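Local structure of beta-lactamase/D-alanine Carboxypeptidase (Yersinia pestis, 3RJU) at residues S160-A168 with T220-G228; S116-G124 with W134-L144. The protein probably acts as a serine hydrolase of the beta-lactamase and penicillin-binding protein family, cleaving beta-lactams or D-alanine-ended peptides. All blocks are in the same frame, centred on the assembly; numbering follows the deposited sequence.

Interaction 1 of 2, residues S160-A168 with T220-G228; sequences SNLAYDLLA and TVAAAGSGG
The carboxylate of Asp-165 meets the backbone of Gly-225 and Ser-226 and the Ser-226 hydroxyl, one acidic group organising a glycine-rich loop. Its CG stands beside its own backbone N (chi1 -67°), which brings the carboxylate within bonding distance of both residues. OD1 takes two amide hydrogens: Gly-225 N lies 2.8 Å from it, nearly on the line of the C-O bond, whereas Ser-226 N comes from above the carboxylate plane, 45° out of it. Both bonds are bent. OD2 receives the Ser-226 hydroxyl on its syn side, with OG at 2.6 Å, so three donors hold the buried group and fix its rotation. Ser-226 CB in turn rests 3.3 Å from Asn-161 O. Gly-225 packs closely on the helix: its CA is 3.7 Å from Ala-168 CB and makes a CH...O contact with Tyr-164 O. Tyr-164 CD1 lies 3.4 Å from Gly-225 O, approached obliquely, while its OH bonds to Ala-112 O and Ser-69 OG. Asn-161 OD1 and Ser-226 O both accept from Lys-65 NZ, in a sequence consistent with the family's SxxK motif. Tyr-164 and Leu-167 pack on helix 64-77, and Arg-140 of helix 137-144 packs on Asp-165.

Interaction 2 of 2, residues S116-G124 with W134-L144; sequences SGLPREQPG and WPTKDNRWQWL
A capped helix start meets an extended loop here: Gln-122, from the loop after helix 108-113, inserts between Trp-134, the cis-proline Pro-135 and Trp-143 of helix 137-144. With CG anti to the backbone N (chi1 -175°) and the chain extended beyond it, Gln-122 runs antiparallel alongside the Trp-143 side chain. Its CG lies over one face of the indole, 4.0 Å from the centroid of the five-membered ring, in a CH-pi contact; the amide plane is only 22° from the ring plane. OE1 lies 3.1 Å from Pro-135 CB, and NE2 is 3.3 Å from Trp-143 CB. A water that donates to Asn-139 O also accepts a weak bond from NE2. Pro-123 CD joins Gln-122 CG above the Trp-143 ring, 3.6 Å from CE2, while Pro-119 CD packs 3.8 Å from CH2. Trp-134 crosses Gln-122 at about a right angle and turns its edge to the loop backbone, with CZ3 3.4 Å from Gln-122 O. Pro-135 CB lies over one of its faces. A second water donates to both Glu-121 OE1 and Trp-134 O. The Arg-140 guanidinium forms a salt bridge with Asp-169. At the helix start, Asn-139 N bonds to Thr-136 OG1 and Thr-136 N to Asn-139 OD1, the reciprocal pairing that defines a capping box.

How the interactions relate
Interaction 2 is complete in the sequence before the first residue of interaction 1, yet their centres are only 10 Å apart. The start of helix 162-175 and the residues just before it join the two contacts: Ser-160 OG bonds to Pro-119 O, Asn-161 ND2 to Glu-121 OE2, and the Arg-140 guanidinium packs on Asp-165 while donating to Ala-222 O. The loop 116-124 and helix 137-144 therefore border the same helix start that holds 220-228. Together they build part of the largely helical region next to the antiparallel sheet, with interaction 1 nearer Lys-65 and interaction 2 farther out from the centre of the chain.

Interaction 1 of 2, residues S160-A168 with T220-G228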
ATOM      1  N   SER A 160      -0.891   2.243  11.506  1.00  8.81           N
ATOM      2  CA  SER A 160       0.485   2.153  11.977  1.00  8.17           C
ATOM      3  C   SER A 160       1.466   1.720  10.888  1.00  7.77           C
ATOM      4  O   SER A 160       1.235   0.745  10.158  1.00  9.48           O
ATOM      5  CB  SER A 160       0.584   1.226  13.197  1.00  9.73           C
ATOM      6  OG  SER A 160       1.931   1.095  13.606  1.00  8.97           O
ATOM      7  N   ASN A 161       2.539   2.495  10.767  1.00  8.48           N
ATOM      8  CA  ASN A 161       3.704   2.115   9.988  1.00  8.10           C
ATOM      9  C   ASN A 161       4.598   1.156  10.767  1.00  9.07           C
ATOM     10  O   ASN A 161       4.989   0.105  10.239  1.00  9.77           O
ATOM     11  CB  ASN A 161       4.460   3.367   9.565  1.00  8.56           C
ATOM     12  CG  ASN A 161       3.647   4.207   8.590  1.00  9.50           C
ATOM     13  OD1 ASN A 161       2.928   3.663   7.755  1.00 10.65           O
ATOM     14  ND2 ASN A 161       3.756   5.531   8.691  1.00 10.89           N
ATOM     15  N   LEU A 162       4.893   1.517  12.018  1.00  9.02           N
ATOM     16  CA  LEU A 162       5.694   0.665  12.895  1.00  8.17           C
ATOM     17  C   LEU A 162       5.206  -0.790  12.890  1.00 10.28           C
ATOM     18  O   LEU A 162       5.999  -1.717  12.717  1.00 10.16           O
ATOM     19  CB  LEU A 162       5.637   1.196  14.320  1.00  9.66           C
ATOM     20  CG  LEU A 162       6.291   0.325  15.386  1.00  9.93           C
ATOM     21  CD1 LEU A 162       7.783   0.117  15.048  1.00 10.31           C
ATOM     22  CD2 LEU A 162       6.108   0.968  16.771  1.00 11.94           C
ATOM     23  N   ALA A 163       3.909  -0.991  13.104  1.00  9.64           N
ATOM     24  CA  ALA A 163       3.361  -2.336  13.163  1.00  8.29           C
ATOM     25  C   ALA A 163       3.601  -3.119  11.868  1.00  7.26           C
ATOM     26  O   ALA A 163       3.860  -4.326  11.905  1.00  8.67           O
ATOM     27  CB  ALA A 163       1.857  -2.289  13.517  1.00  8.11           C
ATOM     28  N   TYR A 164       3.487  -2.441  10.722  1.00  8.31           N
ATOM     29  CA  TYR A 164       3.692  -3.085   9.435  1.00  8.13           C
ATOM     30  C   TYR A 164       5.158  -3.451   9.166  1.00  8.98           C
ATOM     31  O   TYR A 164       5.437  -4.464   8.518  1.00  9.32           O
ATOM     32  CB  TYR A 164       3.111  -2.248   8.284  1.00  8.84           C
ATOM     33  CG  TYR A 164       1.830  -2.840   7.755  1.00  8.85           C
ATOM     34  CD1 TYR A 164       1.856  -3.769   6.726  1.00  9.52           C
ATOM     35  CD2 TYR A 164       0.594  -2.511   8.325  1.00  8.36           C
ATOM     36  CE1 TYR A 164       0.696  -4.348   6.246  1.00  9.00           C
ATOM     37  CE2 TYR A 164      -0.580  -3.090   7.856  1.00  7.46           C
ATOM     38  CZ  TYR A 164      -0.519  -4.005   6.804  1.00  7.89           C
ATOM     39  OH  TYR A 164      -1.662  -4.588   6.320  1.00  8.33           O
ATOM     40  N   ASP A 165       6.095  -2.647   9.671  1.00  7.72           N
ATOM     41  CA  ASP A 165       7.499  -3.028   9.546  1.00  8.31           C
ATOM     42  C   ASP A 165       7.845  -4.183  10.499  1.00  9.70           C
ATOM     43  O   ASP A 165       8.606  -5.091  10.136  1.00  9.41           O
ATOM     44  CB  ASP A 165       8.393  -1.804   9.712  1.00  9.57           C
ATOM     45  CG  ASP A 165       8.213  -0.832   8.575  1.00 10.78           C
ATOM     46  OD1 ASP A 165       8.215  -1.323   7.421  1.00  9.33           O
ATOM     47  OD2 ASP A 165       8.029   0.382   8.829  1.00 11.04           O
ATOM     48  N   LEU A 166       7.265  -4.170  11.699  1.00  9.41           N
ATOM     49  CA  LEU A 166       7.396  -5.338  12.575  1.00  8.10           C
ATOM     50  C   LEU A 166       6.831  -6.598  11.900  1.00  8.67           C
ATOM     51  O   LEU A 166       7.380  -7.677  12.054  1.00 10.03           O
ATOM     52  CB  LEU A 166       6.726  -5.115  13.935  1.00  8.56           C
ATOM     53  CG  LEU A 166       7.415  -4.071  14.832  1.00  8.78           C
ATOM     54  CD1 LEU A 166       6.533  -3.709  16.029  1.00 10.60           C
ATOM     55  CD2 LEU A 166       8.796  -4.546  15.305  1.00 11.09           C
ATOM     56  N   LEU A 167       5.731  -6.457  11.170  1.00  9.30           N
ATOM     57  CA  LEU A 167       5.170  -7.581  10.430  1.00  8.90           C
ATOM     58  C   LEU A 167       6.173  -8.103   9.403  1.00  9.24           C
ATOM     59  O   LEU A 167       6.398  -9.318   9.296  1.00 10.48           O
ATOM     60  CB  LEU A 167       3.865  -7.185   9.742  1.00  7.45           C
ATOM     61  CG  LEU A 167       3.185  -8.252   8.887  1.00  7.87           C
ATOM     62  CD1 LEU A 167       2.907  -9.536   9.684  1.00  9.28           C
ATOM     63  CD2 LEU A 167       1.892  -7.689   8.279  1.00  8.56           C
ATOM     64  N   ALA A 168       6.784  -7.195   8.644  1.00 10.20           N
ATOM     65  CA  ALA A 168       7.773  -7.610   7.649  1.00  9.42           C
ATOM     66  C   ALA A 168       8.913  -8.335   8.338  1.00 10.09           C
ATOM     67  O   ALA A 168       9.368  -9.361   7.842  1.00 11.43           O
ATOM     68  CB  ALA A 168       8.314  -6.411   6.865  1.00  8.46           C
ATOM     69  N   THR A 220      15.484   1.830   1.045  1.00 10.57           N
ATOM     70  CA  THR A 220      14.334   2.039   1.913  1.00 10.42           C
ATOM     71  C   THR A 220      13.924   0.751   2.639  1.00 10.63           C
ATOM     72  O   THR A 220      12.766   0.597   3.076  1.00 11.35           O
ATOM     73  CB  THR A 220      13.147   2.556   1.099  1.00 11.75           C
ATOM     74  OG1 THR A 220      12.907   1.666   0.004  1.00 11.01           O
ATOM     75  CG2 THR A 220      13.408   3.987   0.566  1.00 12.45           C
ATOM     76  N   VAL A 221      14.872  -0.165   2.801  1.00 11.02           N
ATOM     77  CA  VAL A 221      14.579  -1.421   3.478  1.00 11.30           C
ATOM     78  C   VAL A 221      14.047  -1.214   4.912  1.00 12.17           C
ATOM     79  O   VAL A 221      13.276  -2.041   5.418  1.00 11.71           O
ATOM     80  CB  VAL A 221      15.807  -2.353   3.467  1.00 12.56           C
ATOM     81  CG1 VAL A 221      15.593  -3.554   4.404  1.00 15.33           C
ATOM     82  CG2 VAL A 221      16.088  -2.810   2.053  1.00 12.94           C
ATOM     83  N   ALA A 222      14.431  -0.114   5.557  1.00 10.92           N
ATOM     84  CA  ALA A 222      13.902   0.197   6.891  1.00 12.39           C
ATOM     85  C   ALA A 222      12.369   0.224   6.933  1.00 12.80           C
ATOM     86  O   ALA A 222      11.767  -0.100   7.958  1.00 13.60           O
ATOM     87  CB  ALA A 222      14.450   1.500   7.403  1.00 12.42           C
ATOM     88  N   ALA A 223      11.744   0.612   5.823  1.00 11.83           N
ATOM     89  CA  ALA A 223      10.285   0.668   5.751  1.00 10.84           C
ATOM     90  C   ALA A 223       9.744  -0.425   4.816  1.00 10.30           C
ATOM     91  O   ALA A 223       8.745  -0.232   4.119  1.00 11.12           O
ATOM     92  CB  ALA A 223       9.830   2.062   5.281  1.00 11.86           C
ATOM     93  N   ALA A 224      10.403  -1.579   4.825  1.00  9.31           N
ATOM     94  CA  ALA A 224      10.076  -2.689   3.935  1.00  9.68           C
ATOM     95  C   ALA A 224       8.616  -3.124   4.004  1.00  8.98           C
ATOM     96  O   ALA A 224       8.031  -3.521   2.999  1.00 10.21           O
ATOM     97  CB  ALA A 224      10.978  -3.870   4.247  1.00 10.37           C
ATOM     98  N   GLY A 225       8.044  -3.091   5.200  1.00  9.33           N
ATOM     99  CA  GLY A 225       6.670  -3.497   5.393  1.00  8.36           C
ATOM    100  C   GLY A 225       5.641  -2.385   5.261  1.00  7.93           C
ATOM    101  O   GLY A 225       4.497  -2.652   4.860  1.00  9.86           O
ATOM    102  N   SER A 226       6.027  -1.151   5.603  1.00  8.16           N
ATOM    103  CA  SER A 226       5.051  -0.071   5.759  1.00  7.80           C
ATOM    104  C   SER A 226       4.955   0.859   4.556  1.00  7.39           C
ATOM    105  O   SER A 226       3.880   1.405   4.281  1.00  8.46           O
ATOM    106  CB  SER A 226       5.379   0.785   6.995  1.00  8.66           C
ATOM    107  OG  SER A 226       6.630   1.416   6.842  1.00  9.31           O
ATOM    108  N   GLY A 227       6.066   1.093   3.869  1.00  8.44           N
ATOM    109  CA  GLY A 227       6.030   2.130   2.851  1.00 10.27           C
ATOM    110  C   GLY A 227       7.163   2.320   1.868  1.00  9.01           C
ATOM    111  O   GLY A 227       7.065   3.190   1.009  1.00  9.72           O
ATOM    112  N   GLY A 228       8.226   1.524   1.965  1.00  8.36           N
ATOM    113  CA  GLY A 228       9.441   1.841   1.225  1.00  8.05           C
ATOM    114  C   GLY A 228       9.519   1.485  -0.250  1.00  9.91           C
ATOM    115  O   GLY A 228      10.482   1.848  -0.918  1.00  9.97           O
TER

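Interaction 2 of 2, residues S116-G124 with W134-L144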
ATOM      1  N   SER A 116      -3.331  -3.600  16.553  1.00  8.21           N
ATOM      2  CA  SER A 116      -2.387  -4.163  17.518  1.00  6.84           C
ATOM      3  C   SER A 116      -2.228  -3.341  18.800  1.00  8.88           C
ATOM      4  O   SER A 116      -1.662  -3.837  19.767  1.00  9.66           O
ATOM      5  CB  SER A 116      -0.992  -4.312  16.880  1.00  7.60           C
ATOM      6  OG  SER A 116      -0.392  -3.024  16.704  1.00  9.16           O
ATOM      7  N   GLY A 117      -2.665  -2.081  18.795  1.00  8.82           N
ATOM      8  CA  GLY A 117      -2.428  -1.214  19.927  1.00  9.76           C
ATOM      9  C   GLY A 117      -1.081  -0.497  19.893  1.00 10.85           C
ATOM     10  O   GLY A 117      -0.762   0.298  20.790  1.00 12.85           O
ATOM     11  N   LEU A 118      -0.275  -0.785  18.876  1.00 10.24           N
ATOM     12  CA  LEU A 118       1.025  -0.129  18.755  1.00  9.90           C
ATOM     13  C   LEU A 118       0.868   1.281  18.196  1.00 10.60           C
ATOM     14  O   LEU A 118      -0.121   1.592  17.518  1.00 10.67           O
ATOM     15  CB  LEU A 118       1.958  -0.948  17.852  1.00 10.96           C
ATOM     16  CG  LEU A 118       2.426  -2.288  18.408  1.00  9.97           C
ATOM     17  CD1 LEU A 118       3.148  -3.075  17.311  1.00 11.51           C
ATOM     18  CD2 LEU A 118       3.350  -2.083  19.611  1.00 12.27           C
ATOM     19  N   PRO A 119       1.845   2.153  18.476  1.00 11.89           N
ATOM     20  CA  PRO A 119       1.727   3.509  17.927  1.00 11.07           C
ATOM     21  C   PRO A 119       1.985   3.537  16.422  1.00 10.95           C
ATOM     22  O   PRO A 119       2.478   2.572  15.840  1.00 11.11           O
ATOM     23  CB  PRO A 119       2.808   4.294  18.674  1.00 12.53           C
ATOM     24  CG  PRO A 119       3.811   3.261  19.048  1.00 12.90           C
ATOM     25  CD  PRO A 119       3.059   1.974  19.285  1.00 12.49           C
ATOM     26  N   ARG A 120       1.665   4.666  15.809  1.00 11.79           N
ATOM     27  CA  ARG A 120       1.779   4.801  14.365  1.00 11.59           C
ATOM     28  C   ARG A 120       3.245   4.747  13.926  1.00 11.32           C
ATOM     29  O   ARG A 120       3.580   4.088  12.939  1.00 11.98           O
ATOM     30  CB  ARG A 120       1.114   6.099  13.922  1.00 10.70           C
ATOM     31  CG  ARG A 120       1.293   6.458  12.461  1.00 10.91           C
ATOM     32  CD  ARG A 120       0.533   7.732  12.148  1.00 12.58           C
ATOM     33  NE  ARG A 120       0.855   8.161  10.800  1.00 12.72           N
ATOM     34  CZ  ARG A 120      -0.008   8.250   9.795  1.00 14.39           C
ATOM     35  NH1 ARG A 120      -1.301   7.984   9.972  1.00 14.41           N
ATOM     36  NH2 ARG A 120       0.438   8.630   8.604  1.00 15.69           N
ATOM     37  N   GLU A 121       4.106   5.457  14.660  1.00 12.23           N
ATOM     38  CA  GLU A 121       5.554   5.394  14.453  1.00 12.31           C
ATOM     39  C   GLU A 121       6.271   5.043  15.753  1.00 13.26           C
ATOM     40  O   GLU A 121       5.790   5.330  16.843  1.00 14.11           O
ATOM     41  CB  GLU A 121       6.106   6.731  13.959  1.00 14.15           C
ATOM     42  CG  GLU A 121       5.506   7.209  12.666  1.00 17.19           C
ATOM     43  CD  GLU A 121       6.059   6.531  11.428  1.00 18.59           C
ATOM     44  OE1 GLU A 121       7.020   5.738  11.514  1.00 18.71           O
ATOM     45  OE2 GLU A 121       5.526   6.811  10.343  1.00 21.41           O
ATOM     46  N   GLN A 122       7.445   4.442  15.640  1.00 13.28           N
ATOM     47  CA  GLN A 122       8.308   4.377  16.802  1.00 14.03           C
ATOM     48  C   GLN A 122       8.563   5.802  17.286  1.00 15.89           C
ATOM     49  O   GLN A 122       8.928   6.670  16.500  1.00 16.59           O
ATOM     50  CB  GLN A 122       9.636   3.711  16.453  1.00 13.84           C
ATOM     51  CG  GLN A 122      10.514   3.520  17.683  1.00 15.21           C
ATOM     52  CD  GLN A 122      11.768   2.750  17.367  1.00 17.76           C
ATOM     53  OE1 GLN A 122      11.753   1.876  16.513  1.00 19.51           O
ATOM     54  NE2 GLN A 122      12.860   3.063  18.060  1.00 19.60           N
ATOM     55  N   PRO A 123       8.362   6.055  18.586  1.00 18.38           N
ATOM     56  CA  PRO A 123       8.644   7.398  19.114  1.00 21.19           C
ATOM     57  C   PRO A 123      10.140   7.682  19.196  1.00 22.43           C
ATOM     58  O   PRO A 123      10.958   6.757  19.115  1.00 21.93           O
ATOM     59  CB  PRO A 123       8.057   7.349  20.527  1.00 22.42           C
ATOM     60  CG  PRO A 123       8.072   5.887  20.890  1.00 22.75           C
ATOM     61  CD  PRO A 123       7.834   5.137  19.609  1.00 19.42           C
ATOM     62  N   GLY A 124      10.488   8.957  19.340  1.00 25.70           N
ATOM     63  CA  GLY A 124      11.831   9.345  19.722  1.00 28.76           C
ATOM     64  C   GLY A 124      12.885   9.335  18.637  1.00 30.31           C
ATOM     65  O   GLY A 124      14.077   9.219  18.941  1.00 32.70           O
ATOM     66  N   TRP A 134      14.122   5.546   8.881  1.00 16.54           N
ATOM     67  CA  TRP A 134      14.140   5.360  10.337  1.00 14.73           C
ATOM     68  C   TRP A 134      12.711   5.081  10.836  1.00 14.27           C
ATOM     69  O   TRP A 134      11.771   5.728  10.366  1.00 16.26           O
ATOM     70  CB  TRP A 134      14.689   6.620  11.036  1.00 17.26           C
ATOM     71  CG  TRP A 134      14.902   6.399  12.517  1.00 18.89           C
ATOM     72  CD1 TRP A 134      16.078   6.083  13.139  1.00 19.85           C
ATOM     73  CD2 TRP A 134      13.900   6.430  13.548  1.00 18.60           C
ATOM     74  NE1 TRP A 134      15.870   5.927  14.486  1.00 20.79           N
ATOM     75  CE2 TRP A 134      14.542   6.128  14.763  1.00 19.37           C
ATOM     76  CE3 TRP A 134      12.520   6.679  13.558  1.00 18.50           C
ATOM     77  CZ2 TRP A 134      13.856   6.077  15.982  1.00 19.93           C
ATOM     78  CZ3 TRP A 134      11.839   6.613  14.756  1.00 19.20           C
ATOM     79  CH2 TRP A 134      12.508   6.323  15.958  1.00 19.89           C
ATOM     80  N   PRO A 135      12.536   4.139  11.787  1.00 12.88           N
ATOM     81  CA  PRO A 135      13.561   3.340  12.472  1.00 13.54           C
ATOM     82  C   PRO A 135      14.040   2.180  11.617  1.00 13.67           C
ATOM     83  O   PRO A 135      13.310   1.708  10.728  1.00 13.40           O
ATOM     84  CB  PRO A 135      12.810   2.779  13.687  1.00 14.02           C
ATOM     85  CG  PRO A 135      11.368   2.658  13.203  1.00 13.60           C
ATOM     86  CD  PRO A 135      11.187   3.899  12.337  1.00 13.13           C
ATOM     87  N   THR A 136      15.256   1.713  11.894  1.00 13.87           N
ATOM     88  CA  THR A 136      15.727   0.484  11.279  1.00 13.97           C
ATOM     89  C   THR A 136      15.121  -0.702  12.001  1.00 14.47           C
ATOM     90  O   THR A 136      14.505  -0.541  13.060  1.00 13.30           O
ATOM     91  CB  THR A 136      17.248   0.367  11.354  1.00 16.49           C
ATOM     92  OG1 THR A 136      17.642   0.172  12.723  1.00 16.85           O
ATOM     93  CG2 THR A 136      17.909   1.631  10.795  1.00 18.62           C
ATOM     94  N   LYS A 137      15.295  -1.892  11.431  1.00 14.97           N
ATOM     95  CA  LYS A 137      14.871  -3.118  12.106  1.00 14.05           C
ATOM     96  C   LYS A 137      15.471  -3.223  13.517  1.00 14.26           C
ATOM     97  O   LYS A 137      14.756  -3.460  14.492  1.00 14.43           O
ATOM     98  CB  LYS A 137      15.245  -4.362  11.296  1.00 14.21           C
ATOM     99  CG  LYS A 137      14.823  -5.655  11.981  1.00 18.39           C
ATOM    100  CD  LYS A 137      15.179  -6.873  11.148  1.00 24.43           C
ATOM    101  CE  LYS A 137      16.681  -7.098  11.106  1.00 30.12           C
ATOM    102  NZ  LYS A 137      17.014  -8.468  10.604  1.00 33.79           N
ATOM    103  N   ASP A 138      16.787  -3.061  13.637  1.00 13.33           N
ATOM    104  CA  ASP A 138      17.387  -3.121  14.969  1.00 17.15           C
ATOM    105  C   ASP A 138      16.792  -2.061  15.902  1.00 16.70           C
ATOM    106  O   ASP A 138      16.550  -2.342  17.070  1.00 17.14           O
ATOM    107  CB  ASP A 138      18.908  -2.980  14.916  1.00 20.54           C
ATOM    108  CG  ASP A 138      19.594  -4.216  14.359  1.00 25.89           C
ATOM    109  OD1 ASP A 138      18.939  -5.279  14.249  1.00 27.91           O
ATOM    110  OD2 ASP A 138      20.803  -4.121  14.040  1.00 27.76           O
ATOM    111  N   ASN A 139      16.566  -0.842  15.405  1.00 15.33           N
ATOM    112  CA  ASN A 139      15.949   0.184  16.254  1.00 17.29           C
ATOM    113  C   ASN A 139      14.587  -0.290  16.766  1.00 16.37           C
ATOM    114  O   ASN A 139      14.252  -0.102  17.944  1.00 16.05           O
ATOM    115  CB  ASN A 139      15.700   1.495  15.504  1.00 18.03           C
ATOM    116  CG  ASN A 139      16.965   2.182  15.025  1.00 19.66           C
ATOM    117  OD1 ASN A 139      16.927   2.886  14.021  1.00 20.94           O
ATOM    118  ND2 ASN A 139      18.077   2.001  15.737  1.00 21.01           N
ATOM    119  N   ARG A 140      13.791  -0.872  15.869  1.00 14.84           N
ATOM    120  CA  ARG A 140      12.437  -1.302  16.226  1.00 14.16           C
ATOM    121  C   ARG A 140      12.436  -2.303  17.368  1.00 14.89           C
ATOM    122  O   ARG A 140      11.656  -2.184  18.321  1.00 14.66           O
ATOM    123  CB  ARG A 140      11.715  -1.938  15.028  1.00 13.41           C
ATOM    124  CG  ARG A 140      11.293  -0.960  13.981  1.00 13.49           C
ATOM    125  CD  ARG A 140      10.366  -1.628  12.995  1.00 12.54           C
ATOM    126  NE  ARG A 140      10.974  -2.574  12.057  1.00 12.77           N
ATOM    127  CZ  ARG A 140      11.614  -2.222  10.939  1.00 12.33           C
ATOM    128  NH1 ARG A 140      11.821  -0.940  10.655  1.00 11.82           N
ATOM    129  NH2 ARG A 140      12.069  -3.150  10.106  1.00 12.16           N
ATOM    130  N   TRP A 141      13.295  -3.307  17.259  1.00 15.98           N
ATOM    131  CA  TRP A 141      13.305  -4.370  18.250  1.00 16.46           C
ATOM    132  C   TRP A 141      13.936  -3.933  19.567  1.00 18.52           C
ATOM    133  O   TRP A 141      13.526  -4.397  20.625  1.00 19.03           O
ATOM    134  CB  TRP A 141      13.901  -5.659  17.673  1.00 14.93           C
ATOM    135  CG  TRP A 141      12.942  -6.218  16.692  1.00 13.80           C
ATOM    136  CD1 TRP A 141      12.838  -5.895  15.362  1.00 13.56           C
ATOM    137  CD2 TRP A 141      11.879  -7.148  16.963  1.00 14.27           C
ATOM    138  NE1 TRP A 141      11.791  -6.579  14.792  1.00 13.41           N
ATOM    139  CE2 TRP A 141      11.184  -7.349  15.750  1.00 14.00           C
ATOM    140  CE3 TRP A 141      11.444  -7.819  18.114  1.00 16.13           C
ATOM    141  CZ2 TRP A 141      10.094  -8.221  15.645  1.00 14.62           C
ATOM    142  CZ3 TRP A 141      10.359  -8.684  18.010  1.00 15.35           C
ATOM    143  CH2 TRP A 141       9.687  -8.863  16.789  1.00 15.05           C
ATOM    144  N   GLN A 142      14.889  -3.004  19.502  1.00 19.61           N
ATOM    145  CA  GLN A 142      15.449  -2.406  20.705  1.00 22.49           C
ATOM    146  C   GLN A 142      14.369  -1.609  21.458  1.00 19.94           C
ATOM    147  O   GLN A 142      14.271  -1.688  22.680  1.00 21.07           O
ATOM    148  CB  GLN A 142      16.660  -1.534  20.356  1.00 26.54           C
ATOM    149  CG  GLN A 142      17.390  -0.960  21.553  1.00 32.06           C
ATOM    150  CD  GLN A 142      17.907  -2.035  22.504  1.00 36.08           C
ATOM    151  OE1 GLN A 142      18.360  -3.106  22.077  1.00 36.33           O
ATOM    152  NE2 GLN A 142      17.828  -1.755  23.808  1.00 38.61           N
ATOM    153  N   TRP A 143      13.539  -0.874  20.722  1.00 17.67           N
ATOM    154  CA  TRP A 143      12.429  -0.138  21.322  1.00 17.07           C
ATOM    155  C   TRP A 143      11.347  -1.079  21.840  1.00 18.50           C
ATOM    156  O   TRP A 143      10.833  -0.896  22.933  1.00 19.17           O
ATOM    157  CB  TRP A 143      11.805   0.834  20.307  1.00 17.41           C
ATOM    158  CG  TRP A 143      10.573   1.518  20.833  1.00 18.31           C
ATOM    159  CD1 TRP A 143      10.529   2.675  21.576  1.00 19.82           C
ATOM    160  CD2 TRP A 143       9.208   1.092  20.674  1.00 18.90           C
ATOM    161  NE1 TRP A 143       9.217   2.991  21.885  1.00 21.01           N
ATOM    162  CE2 TRP A 143       8.391   2.039  21.343  1.00 20.25           C
ATOM    163  CE3 TRP A 143       8.597   0.007  20.029  1.00 18.16           C
ATOM    164  CZ2 TRP A 143       7.002   1.926  21.395  1.00 21.12           C
ATOM    165  CZ3 TRP A 143       7.203  -0.102  20.083  1.00 19.45           C
ATOM    166  CH2 TRP A 143       6.425   0.860  20.753  1.00 21.04           C
ATOM    167  N   LEU A 144      10.996  -2.085  21.051  1.00 19.91           N
ATOM    168  CA  LEU A 144       9.845  -2.925  21.374  1.00 20.33           C
ATOM    169  C   LEU A 144      10.064  -3.656  22.706  1.00 22.38           C
ATOM    170  O   LEU A 144       9.145  -3.811  23.522  1.00 23.04           O
ATOM    171  CB  LEU A 144       9.580  -3.910  20.224  1.00 18.73           C
ATOM    172  CG  LEU A 144       8.324  -4.770  20.317  1.00 19.33           C
ATOM    173  CD1 LEU A 144       7.058  -3.912  20.335  1.00 19.21           C
ATOM    174  CD2 LEU A 144       8.299  -5.762  19.171  1.00 18.32           C
TER
HETATM  175  O   HOH W   1       9.495   6.860  11.132  1.00 21.46           O
HETATM  176  O   HOH W   2      15.721   1.956  19.367  1.00 27.33           O